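Local coordinates for probable glycosidase crf1 (Neosartorya fumigata, PDB 6IBU), which cleaves chitin and transfers the released chains to 1,6-beta-glucan or to other chitin chains, cross-linking polysaccharides at the septa and in the fungal cell wall, at residues A59-F70 and P175-W186; A224-Y232 and G237-D245. All blocks are in the same frame, centred on the assembly; numbering follows the deposited sequence.

In the fold
Contact 1 (A59-F70 with P175-W186) joins two neighbouring strands of the seven-stranded sheet of the GH16 domain, its centre about 6 Å from that of the chain. It includes R182 and W186, both chitin-binding; the W186 side chain comes within about 4 Å of those of E102 and T197, which also bind chitin. Contact 2 (A224-Y232 with G237-D245) is a C-terminal hairpin about 20 Å from the chain centre. The two centres are 16 Å apart, yet they touch: F69 O probably accepts from N225 ND2 at 2.9 Å. Y232 lies about 11 Å, side chain to side chain, from E98, the probable nucleophile.

Contact 1 (A59-F70 and P175-W186); sequences APTIDTDFYFFF and PQTPMRLRLGSW
The guanidinium of R180 lies between Y67 and D63: Y67 CE1 covers one face toward its rim, and D63 OD2 stands over the opposite face, 4.2 Å from R180 NE, so this pair attracts by charge alone. At the edge, R180 NH1 comes to T64 O at a distance too short (2.5 Å) to be trusted in detail. Bends at chi2 and chi3 bring the guanidinium round to this region. R180 CB meanwhile packs over the centre of the Y67 ring, 4.1 Å from the centroid, as a CH-pi contact, while P178 O lies near the ring plane at the edge. The Y67 hydroxyl is hydrogen-bonded to D94.

R182 meets its partner in the guanidinium plane. D63 OD1 accepts from R182 NE at 2.7 Å, on the syn side of a carboxylate turned 75° from the guanidinium. R182 is shared, its NH1 forming a second salt bridge with E92; lying between two carboxylates probably favours their charged forms and fixes the guanidinium's direction. The F69 ring meets Q176 O at its edge, 3.4 Å from CE1.

T64 suits its place beside the turn to F66, because its hydroxyl can both accept and donate: with OG1 set between its backbone N and carbonyl carbon (chi1 55°), it accepts a hydrogen bond from L181 N at 3.1 Å and donates to F66 O. Two backbone hydrogen bonds pair I62 with L183. On the face carrying these residues I62 CG1 packs on L183 CB, branched aliphatics suited to burial. A two-residue shift then separates this ladder from the F68-M179 bridge. G184, having no side chain, lets its CA lie against P60 O (3.2 Å) opposite T61. The paired strands, antiparallel at 177°, belong to the beta-sandwich of GH16 enzymes, and the face bearing R182 contributes to the chitin-binding site.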
# COMPACT_ATOMS: atom_id res chain seq x y z
N ALA A 59 15.03 -0.73 -3.15
CA ALA A 59 13.59 -0.46 -2.99
C ALA A 59 12.83 -1.73 -3.34
O ALA A 59 12.02 -1.77 -4.25
CB ALA A 59 13.20 0.70 -3.86
N PRO A 60 13.09 -2.83 -2.61
CA PRO A 60 12.39 -4.08 -2.88
C PRO A 60 10.87 -3.91 -2.74
O PRO A 60 10.42 -3.35 -1.78
CB PRO A 60 12.92 -5.04 -1.80
CG PRO A 60 13.46 -4.12 -0.73
CD PRO A 60 14.00 -2.92 -1.48
N THR A 61 10.13 -4.40 -3.74
CA THR A 61 8.67 -4.22 -3.85
C THR A 61 8.02 -5.47 -4.43
O THR A 61 8.63 -6.10 -5.29
CB THR A 61 8.32 -3.03 -4.76
OG1 THR A 61 9.17 -1.94 -4.44
CG2 THR A 61 6.89 -2.59 -4.59
N ILE A 62 6.81 -5.80 -3.98
CA ILE A 62 5.95 -6.79 -4.65
C ILE A 62 4.59 -6.14 -4.90
O ILE A 62 4.14 -5.37 -4.04
CB ILE A 62 5.84 -8.10 -3.84
CG1 ILE A 62 5.23 -7.90 -2.46
CG2 ILE A 62 7.20 -8.78 -3.75
CD1 ILE A 62 4.88 -9.22 -1.79
N ASP A 63 4.02 -6.37 -6.08
CA ASP A 63 2.65 -5.97 -6.48
C ASP A 63 1.83 -7.23 -6.73
O ASP A 63 2.38 -8.18 -7.31
CB ASP A 63 2.66 -5.20 -7.79
CG ASP A 63 3.22 -3.81 -7.72
OD1 ASP A 63 3.32 -3.29 -6.60
OD2 ASP A 63 3.53 -3.26 -8.80
N THR A 64 0.55 -7.22 -6.36
CA THR A 64 -0.41 -8.26 -6.79
C THR A 64 -0.56 -8.15 -8.31
O THR A 64 -0.57 -7.03 -8.83
CB THR A 64 -1.76 -8.15 -6.06
OG1 THR A 64 -2.31 -6.84 -6.21
CG2 THR A 64 -1.64 -8.49 -4.59
N ASP A 65 -0.62 -9.28 -8.99
CA ASP A 65 -0.92 -9.36 -10.44
C ASP A 65 -2.33 -8.81 -10.68
O ASP A 65 -2.53 -8.12 -11.67
CB ASP A 65 -0.85 -10.79 -10.96
CG ASP A 65 0.55 -11.36 -11.08
OD1 ASP A 65 1.54 -10.58 -11.04
OD2 ASP A 65 0.64 -12.60 -11.18
N PHE A 66 -3.24 -9.04 -9.73
CA PHE A 66 -4.67 -8.71 -9.82
C PHE A 66 -4.97 -7.38 -9.14
O PHE A 66 -4.17 -6.90 -8.31
CB PHE A 66 -5.51 -9.81 -9.16
CG PHE A 66 -5.04 -10.13 -7.76
CD1 PHE A 66 -5.48 -9.40 -6.67
CD2 PHE A 66 -4.13 -11.16 -7.54
CE1 PHE A 66 -5.06 -9.71 -5.39
CE2 PHE A 66 -3.70 -11.46 -6.26
CZ PHE A 66 -4.18 -10.75 -5.18
N TYR A 67 -6.12 -6.82 -9.49
CA TYR A 67 -6.78 -5.66 -8.85
C TYR A 67 -8.05 -6.18 -8.19
O TYR A 67 -8.60 -7.15 -8.69
CB TYR A 67 -7.17 -4.58 -9.86
CG TYR A 67 -6.01 -3.89 -10.51
CD1 TYR A 67 -5.20 -4.56 -11.41
CD2 TYR A 67 -5.75 -2.55 -10.27
CE1 TYR A 67 -4.13 -3.93 -12.03
CE2 TYR A 67 -4.68 -1.91 -10.89
CZ TYR A 67 -3.87 -2.60 -11.77
OH TYR A 67 -2.83 -1.98 -12.37
N PHE A 68 -8.46 -5.58 -7.09
CA PHE A 68 -9.77 -5.85 -6.44
C PHE A 68 -10.53 -4.52 -6.39
O PHE A 68 -9.91 -3.46 -6.46
CB PHE A 68 -9.55 -6.56 -5.11
CG PHE A 68 -9.01 -5.73 -3.99
CD1 PHE A 68 -7.67 -5.40 -3.93
CD2 PHE A 68 -9.82 -5.37 -2.93
CE1 PHE A 68 -7.18 -4.66 -2.87
CE2 PHE A 68 -9.33 -4.62 -1.88
CZ PHE A 68 -8.01 -4.27 -1.84
N PHE A 69 -11.86 -4.61 -6.37
CA PHE A 69 -12.77 -3.45 -6.49
C PHE A 69 -13.67 -3.43 -5.27
O PHE A 69 -14.72 -4.10 -5.29
CB PHE A 69 -13.58 -3.56 -7.78
CG PHE A 69 -14.38 -2.33 -8.13
CD1 PHE A 69 -13.94 -1.07 -7.78
CD2 PHE A 69 -15.55 -2.45 -8.85
CE1 PHE A 69 -14.66 0.05 -8.14
CE2 PHE A 69 -16.27 -1.33 -9.22
CZ PHE A 69 -15.82 -0.08 -8.87
N PHE A 70 -13.24 -2.69 -4.26
CA PHE A 70 -13.83 -2.62 -2.90
C PHE A 70 -13.56 -3.92 -2.17
O PHE A 70 -13.27 -4.93 -2.81
CB PHE A 70 -15.32 -2.28 -2.93
CG PHE A 70 -15.58 -0.92 -3.52
CD1 PHE A 70 -15.16 0.20 -2.81
CD2 PHE A 70 -16.17 -0.73 -4.75
CE1 PHE A 70 -15.33 1.48 -3.31
CE2 PHE A 70 -16.35 0.55 -5.26
CZ PHE A 70 -15.93 1.66 -4.53
N PRO A 175 -10.99 7.23 -2.92
CA PRO A 175 -10.46 6.10 -3.68
C PRO A 175 -11.60 5.15 -4.07
O PRO A 175 -12.29 4.73 -3.21
CB PRO A 175 -9.50 5.42 -2.71
CG PRO A 175 -9.11 6.53 -1.76
CD PRO A 175 -10.37 7.37 -1.61
N GLN A 176 -11.84 4.93 -5.36
CA GLN A 176 -13.06 4.21 -5.79
C GLN A 176 -12.85 3.55 -7.14
O GLN A 176 -13.84 3.32 -7.82
CB GLN A 176 -14.25 5.16 -5.87
CG GLN A 176 -14.06 6.31 -6.86
CD GLN A 176 -15.19 7.30 -6.73
OE1 GLN A 176 -16.29 7.08 -7.25
NE2 GLN A 176 -14.95 8.40 -6.04
N THR A 177 -11.62 3.24 -7.50
CA THR A 177 -11.31 2.50 -8.74
C THR A 177 -10.56 1.24 -8.32
O THR A 177 -10.06 1.18 -7.21
CB THR A 177 -10.54 3.38 -9.71
OG1 THR A 177 -9.39 3.90 -9.04
CG2 THR A 177 -11.38 4.51 -10.24
N PRO A 178 -10.48 0.22 -9.19
CA PRO A 178 -9.90 -1.06 -8.80
C PRO A 178 -8.43 -0.81 -8.44
O PRO A 178 -7.74 -0.11 -9.16
CB PRO A 178 -10.01 -1.95 -10.04
CG PRO A 178 -10.97 -1.19 -10.98
CD PRO A 178 -10.84 0.27 -10.61
N MET A 179 -7.99 -1.42 -7.36
CA MET A 179 -6.65 -1.16 -6.82
C MET A 179 -5.89 -2.46 -6.67
O MET A 179 -6.50 -3.48 -6.43
CB MET A 179 -6.74 -0.45 -5.47
CG MET A 179 -7.13 1.00 -5.63
SD MET A 179 -6.92 1.99 -4.16
CE MET A 179 -8.12 1.25 -3.07
N ARG A 180 -4.57 -2.37 -6.78
CA ARG A 180 -3.70 -3.51 -6.49
C ARG A 180 -2.96 -3.22 -5.18
O ARG A 180 -2.98 -2.08 -4.71
CB ARG A 180 -2.83 -3.82 -7.70
CG ARG A 180 -1.74 -2.81 -7.99
CD ARG A 180 -0.57 -3.56 -8.55
NE ARG A 180 -0.45 -3.31 -9.98
CZ ARG A 180 -0.14 -4.21 -10.91
NH1 ARG A 180 0.12 -5.47 -10.60
NH2 ARG A 180 -0.09 -3.82 -12.17
N LEU A 181 -2.43 -4.26 -4.56
CA LEU A 181 -1.69 -4.12 -3.29
C LEU A 181 -0.20 -4.11 -3.62
O LEU A 181 0.26 -5.01 -4.32
CB LEU A 181 -2.12 -5.29 -2.39
CG LEU A 181 -1.42 -5.41 -1.05
CD1 LEU A 181 -1.63 -4.18 -0.18
CD2 LEU A 181 -1.91 -6.68 -0.36
N ARG A 182 0.52 -3.09 -3.15
CA ARG A 182 1.99 -2.98 -3.31
C ARG A 182 2.60 -3.08 -1.91
O ARG A 182 2.11 -2.40 -0.98
CB ARG A 182 2.38 -1.68 -4.02
CG ARG A 182 1.37 -1.27 -5.10
CD ARG A 182 1.84 -0.32 -6.19
NE ARG A 182 3.22 -0.58 -6.58
CZ ARG A 182 4.05 0.32 -7.09
NH1 ARG A 182 3.65 1.57 -7.29
NH2 ARG A 182 5.29 -0.03 -7.39
N LEU A 183 3.59 -3.93 -1.71
CA LEU A 183 4.33 -3.98 -0.43
C LEU A 183 5.77 -3.63 -0.73
O LEU A 183 6.31 -4.17 -1.71
CB LEU A 183 4.22 -5.37 0.17
CG LEU A 183 2.81 -5.81 0.52
CD1 LEU A 183 2.78 -7.29 0.83
CD2 LEU A 183 2.29 -4.99 1.69
N GLY A 184 6.40 -2.83 0.12
CA GLY A 184 7.81 -2.52 -0.10
C GLY A 184 8.43 -1.69 1.00
O GLY A 184 7.71 -1.05 1.78
N SER A 185 9.75 -1.68 1.00
CA SER A 185 10.58 -0.82 1.85
C SER A 185 11.50 -0.05 0.92
O SER A 185 11.76 -0.53 -0.17
CB SER A 185 11.34 -1.62 2.87
OG SER A 185 12.24 -2.51 2.21
N TRP A 186 11.95 1.12 1.37
CA TRP A 186 12.80 2.03 0.58
C TRP A 186 13.37 3.10 1.51
O TRP A 186 12.85 3.28 2.60
CB TRP A 186 11.99 2.66 -0.55
CG TRP A 186 10.72 3.31 -0.11
CD1 TRP A 186 9.57 2.68 0.26
CD2 TRP A 186 10.43 4.72 -0.07
NE1 TRP A 186 8.60 3.59 0.54
CE2 TRP A 186 9.09 4.85 0.33
CE3 TRP A 186 11.17 5.87 -0.37
CZ2 TRP A 186 8.47 6.08 0.49
CZ3 TRP A 186 10.56 7.10 -0.22
CH2 TRP A 186 9.23 7.20 0.20
O HOH W 1 9.78 0.03 -2.24

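Contact 2 (A224-Y232 and G237-D245)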
# COMPACT_ATOMS: atom_id res chain seq x y z
N ALA A 224 -14.83 -7.37 -2.90
CA ALA A 224 -16.28 -7.11 -2.81
C ALA A 224 -16.94 -7.43 -4.16
O ALA A 224 -18.12 -7.82 -4.17
CB ALA A 224 -16.54 -5.67 -2.39
N ASN A 225 -16.19 -7.27 -5.26
CA ASN A 225 -16.72 -7.39 -6.64
C ASN A 225 -15.82 -8.32 -7.46
O ASN A 225 -15.18 -7.90 -8.42
CB ASN A 225 -16.86 -6.00 -7.27
CG ASN A 225 -17.93 -5.20 -6.56
OD1 ASN A 225 -19.12 -5.37 -6.84
ND2 ASN A 225 -17.54 -4.40 -5.58
N PRO A 226 -15.78 -9.63 -7.16
CA PRO A 226 -14.93 -10.53 -7.91
C PRO A 226 -15.20 -10.43 -9.42
O PRO A 226 -16.34 -10.37 -9.80
CB PRO A 226 -15.35 -11.92 -7.41
CG PRO A 226 -15.98 -11.67 -6.06
CD PRO A 226 -16.63 -10.31 -6.18
N ALA A 227 -14.14 -10.39 -10.23
CA ALA A 227 -14.23 -10.33 -11.70
C ALA A 227 -12.91 -10.77 -12.31
O ALA A 227 -11.85 -10.64 -11.65
CB ALA A 227 -14.58 -8.94 -12.11
N GLU A 228 -12.99 -11.26 -13.54
CA GLU A 228 -11.80 -11.67 -14.33
C GLU A 228 -11.05 -10.39 -14.73
O GLU A 228 -9.83 -10.47 -14.90
CB GLU A 228 -12.21 -12.55 -15.51
CG GLU A 228 -12.48 -14.00 -15.11
CD GLU A 228 -13.08 -14.89 -16.19
OE1 GLU A 228 -12.68 -14.74 -17.37
OE2 GLU A 228 -13.96 -15.74 -15.87
N SER A 229 -11.75 -9.26 -14.86
CA SER A 229 -11.13 -7.98 -15.26
C SER A 229 -12.06 -6.78 -15.02
O SER A 229 -13.26 -6.96 -14.83
CB SER A 229 -10.70 -8.03 -16.69
OG SER A 229 -11.82 -7.80 -17.53
N TYR A 230 -11.47 -5.59 -15.01
CA TYR A 230 -12.17 -4.30 -14.81
C TYR A 230 -11.80 -3.38 -15.96
O TYR A 230 -10.63 -3.32 -16.31
CB TYR A 230 -11.79 -3.65 -13.49
CG TYR A 230 -12.04 -4.50 -12.27
CD1 TYR A 230 -13.32 -4.74 -11.81
CD2 TYR A 230 -10.98 -5.08 -11.60
CE1 TYR A 230 -13.53 -5.52 -10.70
CE2 TYR A 230 -11.17 -5.86 -10.48
CZ TYR A 230 -12.45 -6.06 -10.02
OH TYR A 230 -12.63 -6.83 -8.92
N THR A 231 -12.79 -2.68 -16.48
CA THR A 231 -12.62 -1.70 -17.58
C THR A 231 -13.11 -0.35 -17.07
O THR A 231 -14.20 -0.32 -16.53
CB THR A 231 -13.40 -2.15 -18.82
OG1 THR A 231 -12.85 -3.39 -19.25
CG2 THR A 231 -13.38 -1.12 -19.93
N TYR A 232 -12.34 0.71 -17.27
CA TYR A 232 -12.81 2.10 -17.05
C TYR A 232 -13.58 2.52 -18.30
O TYR A 232 -12.95 2.72 -19.34
CB TYR A 232 -11.62 3.03 -16.81
CG TYR A 232 -10.86 2.87 -15.52
CD1 TYR A 232 -10.09 1.75 -15.25
CD2 TYR A 232 -10.84 3.90 -14.59
CE1 TYR A 232 -9.34 1.65 -14.08
CE2 TYR A 232 -10.10 3.82 -13.43
CZ TYR A 232 -9.35 2.69 -13.17
OH TYR A 232 -8.59 2.59 -12.04
N GLY A 237 -13.43 8.56 -13.71
CA GLY A 237 -12.68 7.97 -12.58
C GLY A 237 -13.61 7.58 -11.45
O GLY A 237 -13.17 7.54 -10.30
N SER A 238 -14.88 7.34 -11.75
CA SER A 238 -15.90 7.06 -10.73
C SER A 238 -16.00 5.55 -10.65
O SER A 238 -15.73 4.89 -11.64
CB SER A 238 -17.23 7.73 -11.02
OG SER A 238 -18.08 6.97 -11.87
N TRP A 239 -16.40 5.03 -9.50
CA TRP A 239 -16.68 3.59 -9.31
C TRP A 239 -17.79 3.16 -10.28
O TRP A 239 -17.77 1.99 -10.73
CB TRP A 239 -16.99 3.31 -7.83
CG TRP A 239 -18.30 3.78 -7.28
CD1 TRP A 239 -18.52 4.83 -6.43
CD2 TRP A 239 -19.57 3.14 -7.46
NE1 TRP A 239 -19.84 4.88 -6.08
CE2 TRP A 239 -20.51 3.87 -6.70
CE3 TRP A 239 -20.00 2.03 -8.20
CZ2 TRP A 239 -21.85 3.52 -6.67
CZ3 TRP A 239 -21.33 1.69 -8.17
CH2 TRP A 239 -22.24 2.43 -7.42
N GLN A 240 -18.71 4.09 -10.58
CA GLN A 240 -19.86 3.85 -11.48
C GLN A 240 -19.36 3.60 -12.90
O GLN A 240 -20.04 2.87 -13.61
CB GLN A 240 -20.85 5.01 -11.44
CG GLN A 240 -21.59 5.15 -10.11
CD GLN A 240 -20.93 6.13 -9.17
OE1 GLN A 240 -19.71 6.29 -9.16
NE2 GLN A 240 -21.74 6.80 -8.35
N SER A 241 -18.19 4.11 -13.26
CA SER A 241 -17.62 3.93 -14.61
C SER A 241 -16.97 2.55 -14.76
O SER A 241 -16.63 2.20 -15.90
CB SER A 241 -16.66 5.03 -14.95
OG SER A 241 -15.43 4.88 -14.27
N ILE A 242 -16.81 1.75 -13.69
CA ILE A 242 -16.03 0.48 -13.78
C ILE A 242 -16.95 -0.64 -14.28
O ILE A 242 -17.91 -0.96 -13.60
CB ILE A 242 -15.34 0.13 -12.45
CG1 ILE A 242 -14.43 1.26 -11.94
CG2 ILE A 242 -14.59 -1.17 -12.56
CD1 ILE A 242 -13.39 1.72 -12.92
N LYS A 243 -16.64 -1.20 -15.44
CA LYS A 243 -17.38 -2.33 -16.06
C LYS A 243 -16.67 -3.65 -15.72
O LYS A 243 -15.42 -3.68 -15.76
CB LYS A 243 -17.47 -2.16 -17.58
CG LYS A 243 -18.22 -0.93 -18.06
CD LYS A 243 -19.59 -0.70 -17.39
CE LYS A 243 -20.60 -0.03 -18.30
NZ LYS A 243 -21.66 0.66 -17.52
N PHE A 244 -17.45 -4.68 -15.41
CA PHE A 244 -16.95 -6.06 -15.21
C PHE A 244 -18.10 -7.07 -15.30
O PHE A 244 -19.27 -6.73 -15.00
CB PHE A 244 -16.22 -6.14 -13.87
CG PHE A 244 -17.03 -5.73 -12.68
CD1 PHE A 244 -17.13 -4.40 -12.33
CD2 PHE A 244 -17.70 -6.67 -11.91
CE1 PHE A 244 -17.89 -4.01 -11.24
CE2 PHE A 244 -18.45 -6.28 -10.81
CZ PHE A 244 -18.54 -4.95 -10.48
N ASP A 245 -17.76 -8.30 -15.71
CA ASP A 245 -18.70 -9.44 -15.89
C ASP A 245 -18.81 -10.19 -14.56
O ASP A 245 -19.41 -9.65 -13.64
CB ASP A 245 -18.24 -10.30 -17.08
CG ASP A 245 -18.82 -11.70 -17.13
OD1 ASP A 245 -19.98 -11.88 -16.67
OD2 ASP A 245 -18.11 -12.61 -17.63
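T231 and K243 form the hydrogen-bonded pair of this hairpin: K243 N donates to T231 O at 2.8 Å with an N-H...O angle of 167°, and T231 N returns the bond to K243 O at 2.9 Å. Within 224-232, Y230 OH gives a 2.8 Å bond to N225 O, from above the carbonyl plane, which ties the end of the ring back to the preceding loop. In 237-245, S238 O accepts from both the backbone N and the OG of S241, steadying the short 3-10 turn.

Around these bonds the side chains pack in a continuous run from Y232 through I242 and Y230 to F244. I242 CD1 sits over the centre of the Y232 ring, 3.7 Å from the centroid, in a CH-pi contact. Its two branches let isoleucine meet both tyrosines, for I242 CG2, anti to the backbone N, reaches Y230 CB at 3.9 Å. Y230 in turn directs a ring edge at the face of F244, an offset edge-to-face pair with planes 72° apart. The F244 ring is broad enough to meet N225 at its far end, where F244 CZ is 3.7 Å from N225 OD1, while A227, small enough to fit closely, touches F244 CB. K243, long and charged, carries its end away from this packing at the surface.

Strand 229-232 is the middle of a three-stranded antiparallel sheet, between 14-15 and 242-243; N225, following strand 212-223, hydrogen-bonds F69, and the Y232 side chain packs against P6 and T177.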